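Local atomic coordinates of M152 protein (Murid herpesvirus 1, PDB entry 4G59), a protein that probably acts as an MHC class I-like viral immunoevasin, helping the herpesvirus escape recognition by the host's cytotoxic lymphocytes. Residues L21-I26 with H37-E42; S45-I50 with P60-S65; L67-A72 with Q165-S170. All coordinates share one frame; numbering follows the deposited sequence.

In the fold
The three contacts lie about 10 to 11 Å apart, centre to centre, in one MHC class I-like platform domain: an eight-stranded antiparallel sheet carrying helices 68-89 and 161-178. They follow one another along the chain, each closing before the next opens, although contact 3 itself spans 92 intervening residues. Contact 1 is the hairpin of strands 22-31 and 34-40; contact 2 adds the neighbouring strand 48-50 and the loop that leads to helix 68-89; contact 3 joins the start of that helix to helix 161-178. I39 in contact 1, I47 in contact 2 and W168 in contact 3 link the sheet to the helix layer, so the three form one continuous core.

Contact 1. Residues L21-I26 with H37-E42; sequences LTATFI and HSINLE
T24 and N40 form an antiparallel hydrogen-bonded pair in the hairpin of strands 22-31 and 34-40, whose short segments run at 170° with axes 4.8 Å apart. T24 N donates to N40 O at 2.8 Å in a nearly straight bond, and N40 N returns to T24 O. Two residues on, I26 N to S38 O, also 2.8 Å, repeats the pattern, with S38 N bonding back to I26 O. Between these pairs F25 and I39 form a non-hydrogen-bonded pair. Near T22 and E42 a water accepts from both backbone N atoms.

On the face of the sheet turned to the helices, F25 and I39 lie side by side, pointing the same way. With CG1 anti to the carbonyl carbon (chi1 -55°), I39 sets CG2 over one face of the F25 ring, while its CG1 comes 3.6 Å from F25 CD1 and its CD1 lies near F25 CE1. A23 CB and L21 CD2 both meet L41 CD2, the leucine pair at 3.8 Å. E70 and F74 of helix 68-89 and W168 of helix 161-178 cover this face. H37 bonds S27 and E78 and stacks on F74, tying the strand to helix 68-89.

The other face is more polar. S38 OG sits 3.5 Å from I26 CB and is hydrogen-bonded to a water, while T24 lies alongside N40 and packs on E98 and R100.

Four backbone bonds thus join T24 and I26 to N40 and S38, strand 95-103 takes the other edge of 22-26 through A23 and F25, and the two faces divide the chemistry: apolar contacts beneath the helices, mixed polar ones behind.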
loop_
_atom_site.group_PDB
_atom_site.type_symbol
_atom_site.label_atom_id
_atom_site.label_comp_id
_atom_site.label_asym_id
_atom_site.label_seq_id
_atom_site.Cartn_x
_atom_site.Cartn_y
_atom_site.Cartn_z
ATOM N N LEU B 21 -17.629 3.309 -18.438
ATOM C CA LEU B 21 -16.320 3.724 -17.974
ATOM C C LEU B 21 -16.482 4.540 -16.700
ATOM O O LEU B 21 -17.369 5.399 -16.596
ATOM C CB LEU B 21 -15.556 4.491 -19.064
ATOM C CG LEU B 21 -14.078 4.802 -18.793
ATOM C CD1 LEU B 21 -13.246 4.763 -20.038
ATOM C CD2 LEU B 21 -13.923 6.165 -18.152
ATOM N N THR B 22 -15.651 4.217 -15.714
ATOM C CA THR B 22 -15.704 4.869 -14.414
ATOM C C THR B 22 -14.286 5.096 -13.903
ATOM O O THR B 22 -13.600 4.159 -13.497
ATOM C CB THR B 22 -16.526 4.052 -13.408
ATOM O OG1 THR B 22 -17.790 3.711 -13.995
ATOM C CG2 THR B 22 -16.762 4.861 -12.143
ATOM N N ALA B 23 -13.857 6.353 -13.952
ATOM C CA ALA B 23 -12.514 6.748 -13.517
ATOM C C ALA B 23 -12.513 7.135 -12.053
ATOM O O ALA B 23 -13.352 7.931 -11.625
ATOM C CB ALA B 23 -12.009 7.915 -14.347
ATOM N N THR B 24 -11.565 6.592 -11.290
ATOM C CA THR B 24 -11.413 6.970 -9.887
ATOM C C THR B 24 -10.193 7.870 -9.707
ATOM O O THR B 24 -9.063 7.438 -9.988
ATOM C CB THR B 24 -11.283 5.734 -8.990
ATOM O OG1 THR B 24 -12.511 5.006 -9.023
ATOM C CG2 THR B 24 -11.029 6.140 -7.550
ATOM N N PHE B 25 -10.411 9.111 -9.246
ATOM C CA PHE B 25 -9.307 10.040 -9.002
ATOM C C PHE B 25 -9.016 10.031 -7.516
ATOM O O PHE B 25 -9.895 10.392 -6.706
ATOM C CB PHE B 25 -9.669 11.453 -9.443
ATOM C CG PHE B 25 -9.882 11.603 -10.929
ATOM C CD1 PHE B 25 -8.887 12.128 -11.733
ATOM C CD2 PHE B 25 -11.080 11.215 -11.528
ATOM C CE1 PHE B 25 -9.069 12.266 -13.096
ATOM C CE2 PHE B 25 -11.260 11.353 -12.906
ATOM C CZ PHE B 25 -10.249 11.873 -13.686
ATOM N N ILE B 26 -7.805 9.620 -7.135
ATOM C CA ILE B 26 -7.486 9.542 -5.709
ATOM C C ILE B 26 -6.423 10.548 -5.290
ATOM O O ILE B 26 -5.393 10.697 -5.965
ATOM C CB ILE B 26 -7.079 8.128 -5.266
ATOM C CG1 ILE B 26 -8.283 7.186 -5.350
ATOM C CG2 ILE B 26 -6.614 8.122 -3.830
ATOM C CD1 ILE B 26 -7.907 5.729 -5.310
ATOM N N HIS B 37 -1.133 11.355 -6.014
ATOM C CA HIS B 37 -2.329 11.350 -6.855
ATOM C C HIS B 37 -2.314 10.123 -7.784
ATOM O O HIS B 37 -1.249 9.663 -8.216
ATOM C CB HIS B 37 -2.413 12.636 -7.699
ATOM C CG HIS B 37 -2.375 13.907 -6.900
ATOM N ND1 HIS B 37 -3.421 14.322 -6.096
ATOM C CD2 HIS B 37 -1.434 14.881 -6.824
ATOM C CE1 HIS B 37 -3.117 15.487 -5.552
ATOM N NE2 HIS B 37 -1.915 15.846 -5.972
ATOM N N SER B 38 -3.497 9.596 -8.091
ATOM C CA SER B 38 -3.591 8.447 -8.986
ATOM C C SER B 38 -4.951 8.375 -9.646
ATOM O O SER B 38 -5.971 8.742 -9.046
ATOM C CB SER B 38 -3.376 7.147 -8.230
ATOM O OG SER B 38 -4.440 6.982 -7.317
ATOM N N ILE B 39 -4.964 7.904 -10.889
ATOM C CA ILE B 39 -6.229 7.610 -11.567
ATOM C C ILE B 39 -6.276 6.124 -11.931
ATOM O O ILE B 39 -5.248 5.537 -12.313
ATOM C CB ILE B 39 -6.364 8.409 -12.854
ATOM C CG1 ILE B 39 -6.199 9.899 -12.579
ATOM C CG2 ILE B 39 -7.696 8.111 -13.521
ATOM C CD1 ILE B 39 -5.785 10.680 -13.806
ATOM N N ASN B 40 -7.460 5.517 -11.819
ATOM C CA ASN B 40 -7.639 4.164 -12.318
ATOM C C ASN B 40 -9.048 3.980 -12.861
ATOM O O ASN B 40 -9.926 4.814 -12.623
ATOM C CB ASN B 40 -7.295 3.119 -11.240
ATOM C CG ASN B 40 -8.260 3.149 -10.063
ATOM O OD1 ASN B 40 -9.285 2.441 -10.063
ATOM N ND2 ASN B 40 -7.936 3.959 -9.038
ATOM N N LEU B 41 -9.250 2.909 -13.617
ATOM C CA LEU B 41 -10.556 2.576 -14.176
ATOM C C LEU B 41 -11.071 1.431 -13.335
ATOM O O LEU B 41 -10.310 0.910 -12.534
ATOM C CB LEU B 41 -10.411 2.180 -15.649
ATOM C CG LEU B 41 -10.017 3.363 -16.522
ATOM C CD1 LEU B 41 -9.884 2.953 -17.982
ATOM C CD2 LEU B 41 -11.081 4.449 -16.386
ATOM N N GLU B 42 -12.331 1.041 -13.500
ATOM C CA GLU B 42 -12.956 0.115 -12.562
ATOM C C GLU B 42 -12.278 -1.264 -12.465
ATOM O O GLU B 42 -12.210 -1.845 -11.383
ATOM C CB GLU B 42 -14.453 -0.034 -12.847
ATOM C CG GLU B 42 -15.216 -0.725 -11.728
ATOM C CD GLU B 42 -16.666 -0.973 -12.080
ATOM O OE1 GLU B 42 -17.105 -0.520 -13.158
ATOM O OE2 GLU B 42 -17.370 -1.622 -11.281
HETATM O O HOH W 1 -14.360 1.456 -15.804
HETATM O O HOH W 2 -3.515 8.160 -4.630
#

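Contact 2. Residues S45-I50 with P60-S65. With NAG (2-acetamido-2-deoxy-beta-D-glucopyranose), chain E.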
loop_
_atom_site.group_PDB
_atom_site.type_symbol
_atom_site.label_atom_id
_atom_site.label_comp_id
_atom_site.label_asym_id
_atom_site.label_seq_id
_atom_site.Cartn_x
_atom_site.Cartn_y
_atom_site.Cartn_z
ATOM N N SER B 45 -5.511 -1.366 -12.512
ATOM C CA SER B 45 -4.689 -0.866 -11.407
ATOM C C SER B 45 -4.389 0.587 -11.774
ATOM O O SER B 45 -5.031 1.116 -12.684
ATOM C CB SER B 45 -3.416 -1.690 -11.296
ATOM O OG SER B 45 -2.738 -1.704 -12.533
ATOM N N ASP B 46 -3.454 1.264 -11.120
ATOM C CA ASP B 46 -3.283 2.675 -11.486
ATOM C C ASP B 46 -2.723 2.841 -12.885
ATOM O O ASP B 46 -1.712 2.214 -13.260
ATOM C CB ASP B 46 -2.415 3.463 -10.504
ATOM C CG ASP B 46 -2.882 3.357 -9.082
ATOM O OD1 ASP B 46 -4.089 3.141 -8.838
ATOM O OD2 ASP B 46 -2.006 3.495 -8.201
ATOM N N ILE B 47 -3.400 3.672 -13.667
ATOM C CA ILE B 47 -2.923 4.021 -15.007
ATOM C C ILE B 47 -2.040 5.283 -14.942
ATOM O O ILE B 47 -1.022 5.412 -15.654
ATOM C CB ILE B 47 -4.105 4.221 -15.960
ATOM C CG1 ILE B 47 -4.907 2.917 -16.067
ATOM C CG2 ILE B 47 -3.643 4.669 -17.330
ATOM C CD1 ILE B 47 -6.327 3.099 -16.677
ATOM N N PHE B 48 -2.427 6.213 -14.070
ATOM C CA PHE B 48 -1.606 7.391 -13.833
ATOM C C PHE B 48 -1.377 7.562 -12.345
ATOM O O PHE B 48 -2.313 7.411 -11.539
ATOM C CB PHE B 48 -2.267 8.630 -14.406
ATOM C CG PHE B 48 -1.476 9.881 -14.192
ATOM C CD1 PHE B 48 -0.347 10.144 -14.967
ATOM C CD2 PHE B 48 -1.856 10.809 -13.224
ATOM C CE1 PHE B 48 0.395 11.312 -14.778
ATOM C CE2 PHE B 48 -1.121 11.964 -13.030
ATOM C CZ PHE B 48 0.007 12.214 -13.810
ATOM N N ARG B 49 -0.134 7.860 -11.973
ATOM C CA ARG B 49 0.181 8.073 -10.570
ATOM C C ARG B 49 1.313 9.062 -10.382
ATOM O O ARG B 49 2.342 9.021 -11.086
ATOM C CB ARG B 49 0.505 6.757 -9.840
ATOM C CG ARG B 49 0.657 6.939 -8.318
ATOM C CD ARG B 49 1.420 5.793 -7.659
ATOM N NE ARG B 49 0.706 4.509 -7.636
ATOM C CZ ARG B 49 1.248 3.353 -7.227
ATOM N NH1 ARG B 49 2.522 3.302 -6.819
ATOM N NH2 ARG B 49 0.519 2.234 -7.238
ATOM N N ILE B 50 1.115 9.950 -9.419
ATOM C CA ILE B 50 2.166 10.848 -8.979
ATOM C C ILE B 50 2.476 10.493 -7.544
ATOM O O ILE B 50 1.615 10.670 -6.664
ATOM C CB ILE B 50 1.715 12.318 -8.993
ATOM C CG1 ILE B 50 1.019 12.660 -10.310
ATOM C CG2 ILE B 50 2.911 13.229 -8.738
ATOM C CD1 ILE B 50 0.549 14.088 -10.417
ATOM N N PRO B 60 4.011 4.150 -21.477
ATOM C CA PRO B 60 4.684 4.829 -22.595
ATOM C C PRO B 60 3.731 5.246 -23.711
ATOM O O PRO B 60 4.091 6.119 -24.510
ATOM C CB PRO B 60 5.692 3.777 -23.105
ATOM C CG PRO B 60 5.175 2.448 -22.595
ATOM C CD PRO B 60 4.512 2.779 -21.273
ATOM N N TRP B 61 2.551 4.630 -23.763
ATOM C CA TRP B 61 1.521 5.018 -24.721
ATOM C C TRP B 61 0.666 6.185 -24.238
ATOM O O TRP B 61 -0.306 6.548 -24.916
ATOM C CB TRP B 61 0.592 3.838 -25.068
ATOM C CG TRP B 61 0.254 2.948 -23.907
ATOM C CD1 TRP B 61 0.891 1.798 -23.562
ATOM C CD2 TRP B 61 -0.800 3.130 -22.944
ATOM N NE1 TRP B 61 0.308 1.249 -22.446
ATOM C CE2 TRP B 61 -0.735 2.044 -22.045
ATOM C CE3 TRP B 61 -1.785 4.103 -22.751
ATOM C CZ2 TRP B 61 -1.625 1.901 -20.961
ATOM C CZ3 TRP B 61 -2.680 3.958 -21.657
ATOM C CH2 TRP B 61 -2.583 2.865 -20.784
ATOM N N MET B 62 0.983 6.753 -23.072
ATOM C CA MET B 62 0.265 7.946 -22.605
ATOM C C MET B 62 1.131 9.184 -22.800
ATOM O O MET B 62 2.307 9.199 -22.423
ATOM C CB MET B 62 -0.068 7.868 -21.114
ATOM C CG MET B 62 -1.031 6.789 -20.688
ATOM S SD MET B 62 -1.068 6.626 -18.880
ATOM C CE MET B 62 -1.816 8.227 -18.487
ATOM N N ASN B 63 0.521 10.246 -23.308
ATOM C CA ASN B 63 1.192 11.526 -23.340
ATOM C C ASN B 63 0.717 12.261 -22.095
ATOM O O ASN B 63 -0.436 12.683 -22.012
ATOM C CB ASN B 63 0.817 12.306 -24.599
ATOM C CG ASN B 63 1.510 13.652 -24.678
ATOM O OD1 ASN B 63 2.294 14.012 -23.800
ATOM N ND2 ASN B 63 1.223 14.403 -25.735
ATOM N N VAL B 64 1.614 12.408 -21.126
ATOM C CA VAL B 64 1.291 13.077 -19.862
ATOM C C VAL B 64 0.972 14.568 -20.045
ATOM O O VAL B 64 0.063 15.107 -19.396
ATOM C CB VAL B 64 2.410 12.854 -18.805
ATOM C CG1 VAL B 64 3.778 13.213 -19.382
ATOM C CG2 VAL B 64 2.127 13.637 -17.531
ATOM N N SER B 65 1.692 15.225 -20.953
ATOM C CA SER B 65 1.412 16.620 -21.272
ATOM C C SER B 65 -0.048 16.868 -21.700
ATOM O O SER B 65 -0.593 17.947 -21.473
ATOM C CB SER B 65 2.400 17.135 -22.322
ATOM O OG SER B 65 3.666 17.391 -21.737
HETATM C C1 NAG E . 1.849 15.577 -26.004
HETATM C C2 NAG E . 1.930 17.080 -25.767
HETATM C C3 NAG E . 2.618 17.741 -26.952
HETATM C C4 NAG E . 3.975 17.086 -27.125
HETATM C C5 NAG E . 3.763 15.594 -27.343
HETATM C C6 NAG E . 5.084 14.881 -27.599
HETATM C C7 NAG E . 0.060 18.470 -26.454
HETATM C C8 NAG E . -1.322 18.962 -26.141
HETATM N N2 NAG E . 0.601 17.628 -25.578
HETATM O O3 NAG E . 2.784 19.117 -26.702
HETATM O O4 NAG E . 4.635 17.642 -28.240
HETATM O O5 NAG E . 3.155 15.064 -26.186
HETATM O O6 NAG E . 4.849 13.502 -27.772
HETATM O O7 NAG E . 0.637 18.839 -27.476
#
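I47 and F48 form a classic beta bulge, both facing I39 of the adjacent strand 34-40, and their side chains meet M62 and its neighbours in the loop before helix 68-89. The contact is made mainly by side chains. M62 points at the bulge; its extended chi2 (169°) carries SD to I47, and the bend at chi3 (67°) turns CE toward F48. SD lies 3.6 Å from I47 CG2 and 3.4 Å from I47 O; CE reaches F48 CB at 4.1 Å. The CG2 branch of I47 also meets W61 CH2, at 4.0 Å, the two side chains crossing at about a right angle. Farther along, V64 CG2 approaches F48 CE1 at 4.0 Å, again crosswise. W168 behind I47 and L67 beside F48 and M62 extend this apolar patch.

Polar groups stand at the margins. R49 grips D46 side-on: NE, at 2.9 Å, and NH2 both donate to the single oxygen D46 OD2, which lies in the guanidinium plane, while NH1 pairs with E51. At the far end of the loop, N63 ND2 carries the N-linked sugar through C1, and S65 CB lies near the sugar's C2.

Between these two segments the contact is therefore chiefly apolar, without hydrogen bonds; the D46-R49 salt bridge spans I47 and F48 within its own segment, and the glycan sits at the outer end.

Contact 3. Residues L67-A72 with Q165-S170; sequences LAQESA and QKRWTS
Charge and hydrogen bonding carry the meeting of E70 and Q69 with R167 and W168. E70 splits its two oxygens between two partners. OE2 forms a salt bridge with R167 NH2 at 2.6 Å; it meets the guanidinium obliquely, closest to NH2, with the carboxylate and guanidinium planes steeply inclined (76°). OE1 accepts from W168 NE1 at 2.8 Å; it lies in the indole plane and is met on its syn side, though the donor stands 33° out of the carboxylate plane. Gripped by both, the carboxylate has its rotation fixed, and the nearby arginine probably stabilises its negative charge. R167 NH2 has a second acceptor: it donates to Q69 OE1, also at 2.6 Å, which lies near the guanidinium plane.

The torsions explain these meetings. R167 runs out with CG anti to the backbone N (chi1 169°) and stays nearly extended until it bends at chi3, which carries the guanidinium across to the other helix. Q69 folds at chi2 to bring its amide oxygen back to it.

The two segments belong to helices 68-89 and 161-178, which ride on the sheet of the MHC class I-like platform. In peptide-presenting relatives the corresponding helices flank a groove; here their side chains span the gap, although the axes of the short segments stay 12.3 Å apart. E70 and W168 both rest on I39 of the sheet below.

Van der Waals contact is slighter. L67, at the N-cap position of helix 68-89, sets CA over one face of the guanidinium and brings CD1 to 4.4 Å from R167 CD. R167 CG lies over the rim of one face of the W168 indole, and F171 meets that indole edge-to-face.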
loop_
_atom_site.group_PDB
_atom_site.type_symbol
_atom_site.label_atom_id
_atom_site.label_comp_id
_atom_site.label_asym_id
_atom_site.label_seq_id
_atom_site.Cartn_x
_atom_site.Cartn_y
_atom_site.Cartn_z
ATOM N N LEU B 67 -2.568 15.635 -20.375
ATOM C CA LEU B 67 -3.440 15.384 -19.226
ATOM C C LEU B 67 -3.706 16.690 -18.462
ATOM O O LEU B 67 -3.607 16.744 -17.231
ATOM C CB LEU B 67 -2.835 14.315 -18.308
ATOM C CG LEU B 67 -3.025 12.820 -18.620
ATOM C CD1 LEU B 67 -2.608 12.464 -20.021
ATOM C CD2 LEU B 67 -2.250 11.950 -17.642
ATOM N N ALA B 68 -4.056 17.736 -19.210
ATOM C CA ALA B 68 -4.286 19.072 -18.652
ATOM C C ALA B 68 -5.410 19.132 -17.618
ATOM O O ALA B 68 -5.247 19.712 -16.547
ATOM C CB ALA B 68 -4.544 20.079 -19.779
ATOM N N GLN B 69 -6.557 18.559 -17.955
ATOM C CA GLN B 69 -7.734 18.637 -17.092
ATOM C C GLN B 69 -7.515 17.896 -15.774
ATOM O O GLN B 69 -7.740 18.457 -14.699
ATOM C CB GLN B 69 -8.972 18.108 -17.817
ATOM C CG GLN B 69 -9.424 18.936 -19.010
ATOM C CD GLN B 69 -8.471 18.875 -20.187
ATOM O OE1 GLN B 69 -7.785 17.869 -20.405
ATOM N NE2 GLN B 69 -8.417 19.957 -20.954
ATOM N N GLU B 70 -7.061 16.647 -15.857
ATOM C CA GLU B 70 -6.795 15.869 -14.649
ATOM C C GLU B 70 -5.708 16.502 -13.782
ATOM O O GLU B 70 -5.869 16.585 -12.559
ATOM C CB GLU B 70 -6.510 14.382 -14.948
ATOM C CG GLU B 70 -5.815 14.088 -16.261
ATOM C CD GLU B 70 -6.760 13.921 -17.441
ATOM O OE1 GLU B 70 -7.702 13.116 -17.362
ATOM O OE2 GLU B 70 -6.533 14.581 -18.471
ATOM N N SER B 71 -4.634 16.984 -14.405
ATOM C CA SER B 71 -3.596 17.724 -13.663
ATOM C C SER B 71 -4.189 18.925 -12.955
ATOM O O SER B 71 -3.892 19.173 -11.783
ATOM C CB SER B 71 -2.462 18.174 -14.579
ATOM O OG SER B 71 -1.410 17.235 -14.572
ATOM N N ALA B 72 -5.053 19.653 -13.656
ATOM C CA ALA B 72 -5.738 20.780 -13.041
ATOM C C ALA B 72 -6.635 20.321 -11.882
ATOM O O ALA B 72 -6.750 21.019 -10.888
ATOM C CB ALA B 72 -6.528 21.587 -14.075
ATOM N N GLN B 165 -14.157 11.283 -21.232
ATOM C CA GLN B 165 -14.709 10.010 -21.669
ATOM C C GLN B 165 -13.932 9.509 -22.884
ATOM O O GLN B 165 -13.594 8.331 -22.975
ATOM C CB GLN B 165 -16.194 10.150 -22.015
ATOM C CG GLN B 165 -16.789 8.933 -22.708
ATOM C CD GLN B 165 -17.159 7.820 -21.741
ATOM O OE1 GLN B 165 -17.262 8.021 -20.520
ATOM N NE2 GLN B 165 -17.367 6.631 -22.284
ATOM N N LYS B 166 -13.614 10.410 -23.804
ATOM C CA LYS B 166 -12.902 9.997 -25.003
ATOM C C LYS B 166 -11.485 9.552 -24.654
ATOM O O LYS B 166 -11.039 8.476 -25.075
ATOM C CB LYS B 166 -12.851 11.126 -26.021
ATOM C CG LYS B 166 -12.361 10.688 -27.373
ATOM C CD LYS B 166 -12.092 11.880 -28.261
ATOM C CE LYS B 166 -11.782 11.455 -29.679
ATOM N NZ LYS B 166 -10.729 12.321 -30.269
ATOM N N ARG B 167 -10.785 10.371 -23.876
ATOM C CA ARG B 167 -9.392 10.090 -23.571
ATOM C C ARG B 167 -9.247 8.804 -22.760
ATOM O O ARG B 167 -8.361 7.981 -23.040
ATOM C CB ARG B 167 -8.720 11.271 -22.865
ATOM C CG ARG B 167 -7.366 10.927 -22.294
ATOM C CD ARG B 167 -6.469 12.131 -22.111
ATOM N NE ARG B 167 -7.065 13.132 -21.239
ATOM C CZ ARG B 167 -7.133 14.424 -21.531
ATOM N NH1 ARG B 167 -6.631 14.860 -22.675
ATOM N NH2 ARG B 167 -7.701 15.269 -20.682
ATOM N N TRP B 168 -10.124 8.609 -21.777
ATOM C CA TRP B 168 -10.000 7.426 -20.928
ATOM C C TRP B 168 -10.548 6.153 -21.576
ATOM O O TRP B 168 -10.111 5.053 -21.250
ATOM C CB TRP B 168 -10.540 7.696 -19.515
ATOM C CG TRP B 168 -9.624 8.645 -18.821
ATOM C CD1 TRP B 168 -9.725 10.005 -18.784
ATOM C CD2 TRP B 168 -8.413 8.313 -18.132
ATOM N NE1 TRP B 168 -8.662 10.538 -18.096
ATOM C CE2 TRP B 168 -7.842 9.522 -17.684
ATOM C CE3 TRP B 168 -7.763 7.113 -17.843
ATOM C CZ2 TRP B 168 -6.637 9.561 -16.968
ATOM C CZ3 TRP B 168 -6.568 7.151 -17.125
ATOM C CH2 TRP B 168 -6.016 8.366 -16.702
ATOM N N THR B 169 -11.483 6.302 -22.514
ATOM C CA THR B 169 -11.940 5.147 -23.293
ATOM C C THR B 169 -10.795 4.663 -24.171
ATOM O O THR B 169 -10.556 3.469 -24.297
ATOM C CB THR B 169 -13.180 5.480 -24.131
ATOM O OG1 THR B 169 -14.290 5.705 -23.247
ATOM C CG2 THR B 169 -13.501 4.342 -25.111
ATOM N N SER B 170 -10.064 5.609 -24.739
ATOM C CA SER B 170 -8.880 5.326 -25.546
ATOM C C SER B 170 -7.782 4.628 -24.723
ATOM O O SER B 170 -7.111 3.698 -25.198
ATOM C CB SER B 170 -8.383 6.636 -26.154
ATOM O OG SER B 170 -7.029 6.545 -26.545
#